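Local structure of aldehyde dehydrogenase (Listeria monocytogenes, 3K9D) at residues 85-91 / 130-136; 103-109 / 439-445. The protein probably oxidises aldehydes or oxo compounds with NAD or NADP as the electron acceptor. One frame throughout, in Å; residues are numbered along the deposited sequence.

In the fold
Following the chain from its N terminus, helix 67-85 ends in the loop 85-91, which leads into strand 92-97 and then strand 102-116. Helix 121-134 comes next, and its C-terminal end returns to the loop, so interaction 1 closes a local loop of 38 residues. Interaction 2 starts within that loop, at 103-109, but its partner 439-445 arrives 329 residues later, near the C terminus; the two closures therefore cross. Their centres lie about 13 Å apart and they touch: Thr-90 packs on Ala-106, and Ala-135 on Leu-439. Together they tie the ends of helices 67-85 and 121-134 to a sheet that continues into the second subunit.

Interaction 1 of 2, residues 85-91 / 130-136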
ATOM      1  N   ILE A  85      11.106   9.668  15.290  1.00 21.54           N
ATOM      2  CA  ILE A  85       9.699  10.092  15.143  1.00 19.99           C
ATOM      3  C   ILE A  85       9.277  11.349  15.912  1.00 24.65           C
ATOM      4  O   ILE A  85       8.296  11.983  15.535  1.00 14.48           O
ATOM      5  CB  ILE A  85       8.658   8.929  15.408  1.00 21.39           C
ATOM      6  CG1 ILE A  85       8.502   8.607  16.905  1.00 21.90           C
ATOM      7  CG2 ILE A  85       8.991   7.697  14.606  1.00 18.53           C
ATOM      8  CD1 ILE A  85       7.498   7.495  17.203  1.00 16.11           C
ATOM      9  N   LYS A  86      10.010  11.720  16.965  1.00 20.33           N
ATOM     10  CA  LYS A  86       9.576  12.804  17.870  1.00 22.63           C
ATOM     11  C   LYS A  86       9.215  14.169  17.224  1.00 19.58           C
ATOM     12  O   LYS A  86       8.286  14.841  17.676  1.00 24.51           O
ATOM     13  CB  LYS A  86      10.577  12.990  19.028  1.00 17.05           C
ATOM     14  CG  LYS A  86      11.935  13.590  18.678  1.00 27.03           C
ATOM     15  CD  LYS A  86      12.712  13.909  19.964  1.00 18.62           C
ATOM     16  CE  LYS A  86      13.800  14.962  19.742  1.00 22.40           C
ATOM     17  NZ  LYS A  86      14.899  14.501  18.836  1.00 22.52           N
ATOM     18  N   ASP A  87       9.933  14.571  16.176  1.00 26.21           N
ATOM     19  CA  ASP A  87       9.718  15.891  15.570  1.00 28.94           C
ATOM     20  C   ASP A  87       8.975  15.848  14.224  1.00 28.59           C
ATOM     21  O   ASP A  87       8.759  16.888  13.590  1.00 28.37           O
ATOM     22  CB  ASP A  87      11.043  16.649  15.443  1.00 27.03           C
ATOM     23  CG  ASP A  87      11.636  17.026  16.796  1.00 34.35           C
ATOM     24  OD1 ASP A  87      10.863  17.340  17.724  1.00 26.92           O
ATOM     25  OD2 ASP A  87      12.875  17.020  16.925  1.00 34.04           O
ATOM     26  N   MET A  88       8.568  14.647  13.818  1.00 25.80           N
ATOM     27  CA  MET A  88       7.819  14.435  12.571  1.00 22.40           C
ATOM     28  C   MET A  88       6.381  14.964  12.676  1.00 20.35           C
ATOM     29  O   MET A  88       5.744  14.840  13.725  1.00 18.13           O
ATOM     30  CB  MET A  88       7.802  12.951  12.204  1.00 18.73           C
ATOM     31  CG  MET A  88       9.133  12.381  11.656  1.00 18.64           C
ATOM     32  SD  MET A  88       9.067  10.585  11.387  1.00 21.93           S
ATOM     33  CE  MET A  88       7.728  10.455  10.186  1.00 16.85           C
ATOM     34  N   LYS A  89       5.882  15.549  11.587  1.00 21.53           N
ATOM     35  CA  LYS A  89       4.503  16.064  11.535  1.00 23.44           C
ATOM     36  C   LYS A  89       3.600  14.951  11.018  1.00 22.99           C
ATOM     37  O   LYS A  89       3.785  14.466   9.896  1.00 16.85           O
ATOM     38  CB  LYS A  89       4.379  17.292  10.625  1.00 30.22           C
ATOM     39  CG  LYS A  89       5.672  18.010  10.266  1.00 44.98           C
ATOM     40  CD  LYS A  89       5.912  19.262  11.081  1.00 43.66           C
ATOM     41  CE  LYS A  89       7.258  19.870  10.701  1.00 55.67           C
ATOM     42  NZ  LYS A  89       7.478  21.207  11.305  1.00 30.06           N
ATOM     43  N   THR A  90       2.647  14.520  11.846  1.00 18.18           N
ATOM     44  CA  THR A  90       1.846  13.320  11.557  1.00 20.91           C
ATOM     45  C   THR A  90       0.345  13.487  11.822  1.00 17.01           C
ATOM     46  O   THR A  90      -0.449  12.579  11.536  1.00 17.01           O
ATOM     47  CB  THR A  90       2.350  12.085  12.369  1.00 20.37           C
ATOM     48  OG1 THR A  90       2.206  12.329  13.776  1.00 17.02           O
ATOM     49  CG2 THR A  90       3.802  11.762  12.050  1.00 11.41           C
ATOM     50  N   ILE A  91      -0.028  14.642  12.370  1.00 17.04           N
ATOM     51  CA  ILE A  91      -1.383  14.899  12.847  1.00 18.59           C
ATOM     52  C   ILE A  91      -1.932  16.188  12.222  1.00 19.74           C
ATOM     53  O   ILE A  91      -1.283  17.232  12.259  1.00 20.43           O
ATOM     54  CB  ILE A  91      -1.430  15.002  14.413  1.00 20.80           C
ATOM     55  CG1 ILE A  91      -0.957  13.704  15.091  1.00 20.70           C
ATOM     56  CG2 ILE A  91      -2.816  15.431  14.921  1.00 16.88           C
ATOM     57  CD1 ILE A  91      -1.881  12.491  14.907  1.00 16.31           C
ATOM     58  N   LEU A 130       4.543   2.712  19.142  1.00 18.26           N
ATOM     59  CA  LEU A 130       5.066   4.063  18.968  1.00 18.68           C
ATOM     60  C   LEU A 130       4.710   4.674  17.629  1.00 22.45           C
ATOM     61  O   LEU A 130       4.264   5.817  17.578  1.00 21.88           O
ATOM     62  CB  LEU A 130       6.587   4.059  19.096  1.00 25.87           C
ATOM     63  CG  LEU A 130       7.183   4.039  20.493  1.00 16.33           C
ATOM     64  CD1 LEU A 130       8.603   3.576  20.390  1.00 14.05           C
ATOM     65  CD2 LEU A 130       7.100   5.396  21.133  1.00 18.88           C
ATOM     66  N   ILE A 131       4.905   3.916  16.552  1.00 13.06           N
ATOM     67  CA  ILE A 131       4.595   4.427  15.208  1.00 19.56           C
ATOM     68  C   ILE A 131       3.080   4.540  14.886  1.00 13.78           C
ATOM     69  O   ILE A 131       2.658   5.504  14.247  1.00 15.58           O
ATOM     70  CB  ILE A 131       5.422   3.706  14.084  1.00 12.56           C
ATOM     71  CG1 ILE A 131       5.053   2.219  13.957  1.00 14.70           C
ATOM     72  CG2 ILE A 131       6.934   3.883  14.362  1.00 17.67           C
ATOM     73  CD1 ILE A 131       5.557   1.566  12.708  1.00 13.18           C
ATOM     74  N   SER A 132       2.279   3.581  15.355  1.00 17.79           N
ATOM     75  CA  SER A 132       0.818   3.630  15.192  1.00 19.68           C
ATOM     76  C   SER A 132       0.203   4.791  15.955  1.00 22.26           C
ATOM     77  O   SER A 132      -0.534   5.594  15.379  1.00 15.21           O
ATOM     78  CB  SER A 132       0.152   2.325  15.634  1.00 16.26           C
ATOM     79  OG  SER A 132       0.671   1.225  14.906  1.00 20.81           O
ATOM     80  N   ILE A 133       0.526   4.887  17.245  1.00 16.49           N
ATOM     81  CA  ILE A 133       0.060   5.982  18.101  1.00 19.95           C
ATOM     82  C   ILE A 133       0.523   7.350  17.579  1.00 18.50           C
ATOM     83  O   ILE A 133      -0.263   8.313  17.576  1.00 16.35           O
ATOM     84  CB  ILE A 133       0.482   5.772  19.593  1.00 16.13           C
ATOM     85  CG1 ILE A 133      -0.234   4.554  20.207  1.00 17.34           C
ATOM     86  CG2 ILE A 133       0.232   7.030  20.417  1.00 19.31           C
ATOM     87  CD1 ILE A 133      -1.715   4.779  20.568  1.00 18.50           C
ATOM     88  N   LYS A 134       1.771   7.415  17.098  1.00 18.59           N
ATOM     89  CA  LYS A 134       2.337   8.636  16.476  1.00 13.73           C
ATOM     90  C   LYS A 134       1.498   9.157  15.313  1.00 17.45           C
ATOM     91  O   LYS A 134       1.377  10.373  15.124  1.00 16.74           O
ATOM     92  CB  LYS A 134       3.774   8.392  15.992  1.00 15.10           C
ATOM     93  CG  LYS A 134       4.464   9.581  15.313  1.00 14.08           C
ATOM     94  CD  LYS A 134       4.595  10.801  16.219  1.00 14.73           C
ATOM     95  CE  LYS A 134       5.113  11.991  15.431  1.00 16.24           C
ATOM     96  NZ  LYS A 134       5.809  13.046  16.228  1.00 14.62           N
ATOM     97  N   ALA A 135       0.917   8.235  14.549  1.00 15.23           N
ATOM     98  CA  ALA A 135       0.086   8.596  13.400  1.00 23.47           C
ATOM     99  C   ALA A 135      -1.414   8.722  13.739  1.00 19.02           C
ATOM    100  O   ALA A 135      -2.238   8.961  12.847  1.00 16.19           O
ATOM    101  CB  ALA A 135       0.331   7.617  12.249  1.00 14.06           C
ATOM    102  N   GLY A 136      -1.750   8.580  15.028  1.00 16.58           N
ATOM    103  CA  GLY A 136      -3.120   8.785  15.531  1.00 16.39           C
ATOM    104  C   GLY A 136      -4.021   7.560  15.469  1.00 23.40           C
ATOM    105  O   GLY A 136      -5.255   7.684  15.463  1.00 15.83           O
TER
HETATM  106  O   HOH W   1      -2.616  10.820  11.363  1.00 11.15           O
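Lys-134, in the last turn of helix 121-134, pushes its ammonium group into the turn that follows helix 67-85, making this a mainly polar, buried contact between a helix end and a loop. Ile-85 to Met-88 form a type I beta turn, and the lysine NZ donates to two of its carbonyls: Ile-85 O at 2.8 Å and Met-88 O at 3.1 Å. The second bond lies in the carbonyl plane on a lone pair. Ile-85 O also accepts from Met-88 N, the turn's own bond, which comes to the opposite face of the carbonyl plane. Lysine suits the place because its long chain runs past Thr-90 and carries the charge to the inward-facing carbonyls of the turn. With CG anti to the backbone N (chi1 179°) and a bend at chi2, the chain passes Thr-90 at about a right angle, Lys-134 CE lying 3.6 Å from Thr-90 CG2.

Thr-90 OG1, set between its own N and carbonyl carbon (chi1 63°), donates to Lys-134 O at 2.5 Å, tilted 35° out of the carbonyl plane. A hydroxyl here meets a carbonyl of the last helical turn, where Gly-136, with positive phi, completes a Schellman motif. Ile-85 supplies the apolar part: its CD1 packs on Leu-130 CB at 4.0 Å, and Val-40 of helix 33-49 touches both residues. Beyond Thr-90, Ile-91 CD1 reaches the backbone at Gly-136 N, 3.9 Å away, where a residue without a side chain leaves room for the methyl.

Asp-37 of helix 33-49 forms a salt bridge with the same NZ. The buried ammonium is thus held by two carbonyls and a carboxylate, an environment that would probably favour its charged form and that links three pieces of chain through one side chain.

Interaction 2 of 2, residues 103-109 / 439-445; sequences MEVAVPL and LFNIRRI
Strands 103-108 and 440-445 pair antiparallel, joined by six backbone hydrogen bonds. Met-103 with Ile-445, Val-105 with Arg-443 and Val-107 with Asn-441 are the hydrogen-bonded pairs; the bond from Val-107 N to Asn-441 O is 2.7 Å.

Packing is close on the face bearing these residues. Val-105 CG2 meets Ile-445 CD1 at 3.7 Å, and beta-branched residues suit such an extended backbone. Val-107 CG2 sits over one face of the Arg-443 guanidinium, 3.4 Å from NH2, because a bend at chi3 (-50°) brings the flat group back across the valine. The polar rim of that group serves the second subunit, whose Ala-389 and Val-394 carbonyls accept from NH1 and NE. At the strand end, Leu-109 CD1 lies across the amide of Asn-441, 3.6 Å from OD1, an oxygen that takes a hydrogen bond from Ala-424 N of the second subunit.

The other face is the solvent side, with Glu-104, Ile-442 and Arg-444 partly exposed. At the Ala-106 and Phe-440 end, the small alanine leaves room for the ring, Ala-106 CB lying 3.5 Å from Phe-440 CD1. Glu-104 and Arg-444 lie side by side, but their charged ends stay beyond salt-bridge distance, OE2 to NE being 4.4 Å. Lys-95 pairs with the glutamate, and Asp-432 of the second subunit with the arginine. Ile-442 CG2 lies over the centre of the arginine's flat group and also touches Glu-104.

Arg-444 and Ile-445 also pair in parallel with a strand of the second subunit, so the sheet runs through the dimer, consistent with the protruding oligomerisation arm of the aldehyde dehydrogenase fold.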
ATOM      1  N   MET A 103      -4.356  21.968  -0.088  1.00 15.52           N
ATOM      2  CA  MET A 103      -3.948  21.723   1.291  1.00 15.58           C
ATOM      3  C   MET A 103      -3.872  20.223   1.521  1.00 14.80           C
ATOM      4  O   MET A 103      -4.597  19.463   0.872  1.00 14.43           O
ATOM      5  CB  MET A 103      -4.957  22.341   2.268  1.00 13.65           C
ATOM      6  CG  MET A 103      -5.296  23.803   1.982  1.00 17.90           C
ATOM      7  SD  MET A 103      -6.110  24.636   3.363  1.00 26.66           S
ATOM      8  CE  MET A 103      -7.743  23.901   3.353  1.00 18.93           C
ATOM      9  N   GLU A 104      -2.999  19.796   2.432  1.00 11.07           N
ATOM     10  CA  GLU A 104      -2.858  18.376   2.782  1.00 14.11           C
ATOM     11  C   GLU A 104      -3.045  18.157   4.282  1.00 20.28           C
ATOM     12  O   GLU A 104      -2.493  18.896   5.105  1.00 20.15           O
ATOM     13  CB  GLU A 104      -1.499  17.810   2.330  1.00  8.55           C
ATOM     14  CG  GLU A 104      -1.256  17.877   0.838  1.00 14.22           C
ATOM     15  CD  GLU A 104      -0.016  17.132   0.382  1.00 29.32           C
ATOM     16  OE1 GLU A 104       0.502  16.264   1.121  1.00 33.73           O
ATOM     17  OE2 GLU A 104       0.437  17.413  -0.748  1.00 38.10           O
ATOM     18  N   VAL A 105      -3.829  17.133   4.619  1.00 18.77           N
ATOM     19  CA  VAL A 105      -4.215  16.810   5.994  1.00 16.34           C
ATOM     20  C   VAL A 105      -3.964  15.325   6.213  1.00 17.60           C
ATOM     21  O   VAL A 105      -4.418  14.492   5.427  1.00 13.75           O
ATOM     22  CB  VAL A 105      -5.737  17.126   6.260  1.00 18.09           C
ATOM     23  CG1 VAL A 105      -6.212  16.598   7.639  1.00 10.38           C
ATOM     24  CG2 VAL A 105      -6.024  18.617   6.154  1.00 16.33           C
ATOM     25  N   ALA A 106      -3.231  14.999   7.280  1.00 20.59           N
ATOM     26  CA  ALA A 106      -3.004  13.623   7.683  1.00 11.15           C
ATOM     27  C   ALA A 106      -4.274  12.993   8.261  1.00 14.59           C
ATOM     28  O   ALA A 106      -4.944  13.569   9.136  1.00 19.40           O
ATOM     29  CB  ALA A 106      -1.871  13.564   8.688  1.00 16.95           C
ATOM     30  N   VAL A 107      -4.610  11.815   7.757  1.00 17.38           N
ATOM     31  CA  VAL A 107      -5.765  11.069   8.237  1.00 19.13           C
ATOM     32  C   VAL A 107      -5.279   9.738   8.764  1.00 15.03           C
ATOM     33  O   VAL A 107      -4.742   8.946   7.990  1.00 13.90           O
ATOM     34  CB  VAL A 107      -6.789  10.809   7.098  1.00 12.79           C
ATOM     35  CG1 VAL A 107      -7.971  10.021   7.612  1.00 17.51           C
ATOM     36  CG2 VAL A 107      -7.269  12.104   6.514  1.00 12.12           C
ATOM     37  N   PRO A 108      -5.467   9.477  10.073  1.00 17.39           N
ATOM     38  CA  PRO A 108      -5.057   8.197  10.662  1.00 15.98           C
ATOM     39  C   PRO A 108      -5.795   7.041   9.995  1.00 22.54           C
ATOM     40  O   PRO A 108      -6.955   7.199   9.608  1.00 20.42           O
ATOM     41  CB  PRO A 108      -5.515   8.315  12.118  1.00 14.23           C
ATOM     42  CG  PRO A 108      -5.616   9.763  12.375  1.00 20.28           C
ATOM     43  CD  PRO A 108      -6.095  10.357  11.077  1.00 17.80           C
ATOM     44  N   LEU A 109      -5.113   5.906   9.839  1.00 23.27           N
ATOM     45  CA  LEU A 109      -5.709   4.723   9.223  1.00 18.74           C
ATOM     46  C   LEU A 109      -6.898   4.211  10.050  1.00 19.59           C
ATOM     47  O   LEU A 109      -7.933   3.857   9.489  1.00 19.06           O
ATOM     48  CB  LEU A 109      -4.652   3.618   8.970  1.00 15.36           C
ATOM     49  CG  LEU A 109      -3.986   3.457   7.590  1.00 28.27           C
ATOM     50  CD1 LEU A 109      -3.799   4.788   6.844  1.00 27.19           C
ATOM     51  CD2 LEU A 109      -2.673   2.626   7.596  1.00  9.02           C
ATOM     52  N   LEU A 439       1.363   4.884   7.950  1.00 16.71           N
ATOM     53  CA  LEU A 439       0.229   4.655   8.840  1.00 16.43           C
ATOM     54  C   LEU A 439      -0.700   5.862   8.956  1.00 18.75           C
ATOM     55  O   LEU A 439      -1.456   5.991   9.920  1.00 16.13           O
ATOM     56  CB  LEU A 439       0.714   4.196  10.221  1.00 20.64           C
ATOM     57  CG  LEU A 439       1.434   2.840  10.176  1.00 16.28           C
ATOM     58  CD1 LEU A 439       2.339   2.713  11.375  1.00 17.03           C
ATOM     59  CD2 LEU A 439       0.435   1.654  10.076  1.00 11.11           C
ATOM     60  N   PHE A 440      -0.605   6.755   7.981  1.00 12.25           N
ATOM     61  CA  PHE A 440      -1.670   7.728   7.729  1.00 18.29           C
ATOM     62  C   PHE A 440      -1.880   7.913   6.233  1.00 21.45           C
ATOM     63  O   PHE A 440      -0.942   7.736   5.442  1.00 15.82           O
ATOM     64  CB  PHE A 440      -1.501   9.068   8.494  1.00 13.26           C
ATOM     65  CG  PHE A 440      -0.308   9.892   8.090  1.00 21.40           C
ATOM     66  CD1 PHE A 440      -0.400  10.824   7.060  1.00 18.09           C
ATOM     67  CD2 PHE A 440       0.894   9.775   8.776  1.00 19.54           C
ATOM     68  CE1 PHE A 440       0.703  11.599   6.697  1.00 21.10           C
ATOM     69  CE2 PHE A 440       2.000  10.548   8.428  1.00 15.70           C
ATOM     70  CZ  PHE A 440       1.911  11.455   7.384  1.00 23.03           C
ATOM     71  N   ASN A 441      -3.125   8.230   5.865  1.00 20.77           N
ATOM     72  CA  ASN A 441      -3.481   8.645   4.518  1.00 23.68           C
ATOM     73  C   ASN A 441      -3.374  10.164   4.440  1.00 19.46           C
ATOM     74  O   ASN A 441      -3.530  10.851   5.441  1.00 18.18           O
ATOM     75  CB  ASN A 441      -4.933   8.261   4.183  1.00 15.63           C
ATOM     76  CG  ASN A 441      -5.152   6.772   4.033  1.00 17.80           C
ATOM     77  OD1 ASN A 441      -6.129   6.246   4.567  1.00 14.19           O
ATOM     78  ND2 ASN A 441      -4.286   6.088   3.271  1.00 13.57           N
ATOM     79  N   ILE A 442      -3.135  10.687   3.244  1.00 17.95           N
ATOM     80  CA  ILE A 442      -3.213  12.124   3.025  1.00 17.43           C
ATOM     81  C   ILE A 442      -4.539  12.515   2.352  1.00 17.07           C
ATOM     82  O   ILE A 442      -4.862  12.035   1.262  1.00 16.33           O
ATOM     83  CB  ILE A 442      -2.003  12.635   2.230  1.00 20.86           C
ATOM     84  CG1 ILE A 442      -0.711  12.351   3.028  1.00 12.49           C
ATOM     85  CG2 ILE A 442      -2.166  14.105   1.852  1.00 18.87           C
ATOM     86  CD1 ILE A 442       0.354  13.424   2.960  1.00 32.86           C
ATOM     87  N   ARG A 443      -5.304  13.367   3.025  1.00 18.74           N
ATOM     88  CA  ARG A 443      -6.468  14.029   2.420  1.00 17.02           C
ATOM     89  C   ARG A 443      -6.044  15.344   1.758  1.00 16.18           C
ATOM     90  O   ARG A 443      -5.408  16.188   2.392  1.00 16.90           O
ATOM     91  CB  ARG A 443      -7.547  14.289   3.470  1.00 13.97           C
ATOM     92  CG  ARG A 443      -8.680  15.222   3.037  1.00 14.81           C
ATOM     93  CD  ARG A 443      -9.543  15.642   4.227  1.00 13.03           C
ATOM     94  NE  ARG A 443      -9.971  14.489   5.023  1.00 16.61           N
ATOM     95  CZ  ARG A 443     -10.043  14.464   6.352  1.00 12.83           C
ATOM     96  NH1 ARG A 443      -9.695  15.524   7.069  1.00  8.74           N
ATOM     97  NH2 ARG A 443     -10.441  13.358   6.969  1.00 13.22           N
ATOM     98  N   ARG A 444      -6.413  15.512   0.493  1.00 18.23           N
ATOM     99  CA  ARG A 444      -6.128  16.740  -0.234  1.00 13.05           C
ATOM    100  C   ARG A 444      -7.356  17.585  -0.497  1.00 16.90           C
ATOM    101  O   ARG A 444      -8.387  17.093  -0.967  1.00 16.94           O
ATOM    102  CB  ARG A 444      -5.392  16.445  -1.530  1.00 15.04           C
ATOM    103  CG  ARG A 444      -3.999  15.912  -1.282  1.00 23.77           C
ATOM    104  CD  ARG A 444      -3.656  14.914  -2.317  1.00 20.94           C
ATOM    105  NE  ARG A 444      -2.386  14.239  -2.067  1.00 17.59           N
ATOM    106  CZ  ARG A 444      -2.282  12.976  -1.678  1.00 17.05           C
ATOM    107  NH1 ARG A 444      -3.374  12.249  -1.448  1.00  9.84           N
ATOM    108  NH2 ARG A 444      -1.081  12.435  -1.518  1.00 19.63           N
ATOM    109  N   ILE A 445      -7.236  18.868  -0.177  1.00 20.16           N
ATOM    110  CA  ILE A 445      -8.343  19.803  -0.303  1.00 14.82           C
ATOM    111  C   ILE A 445      -7.920  20.776  -1.379  1.00 20.16           C
ATOM    112  O   ILE A 445      -6.941  21.500  -1.208  1.00 15.23           O
ATOM    113  CB  ILE A 445      -8.646  20.536   1.037  1.00 14.23           C
ATOM    114  CG1 ILE A 445      -8.936  19.519   2.138  1.00  7.09           C
ATOM    115  CG2 ILE A 445      -9.816  21.523   0.881  1.00 13.45           C
ATOM    116  CD1 ILE A 445      -7.711  19.060   2.923  1.00 13.98           C
TER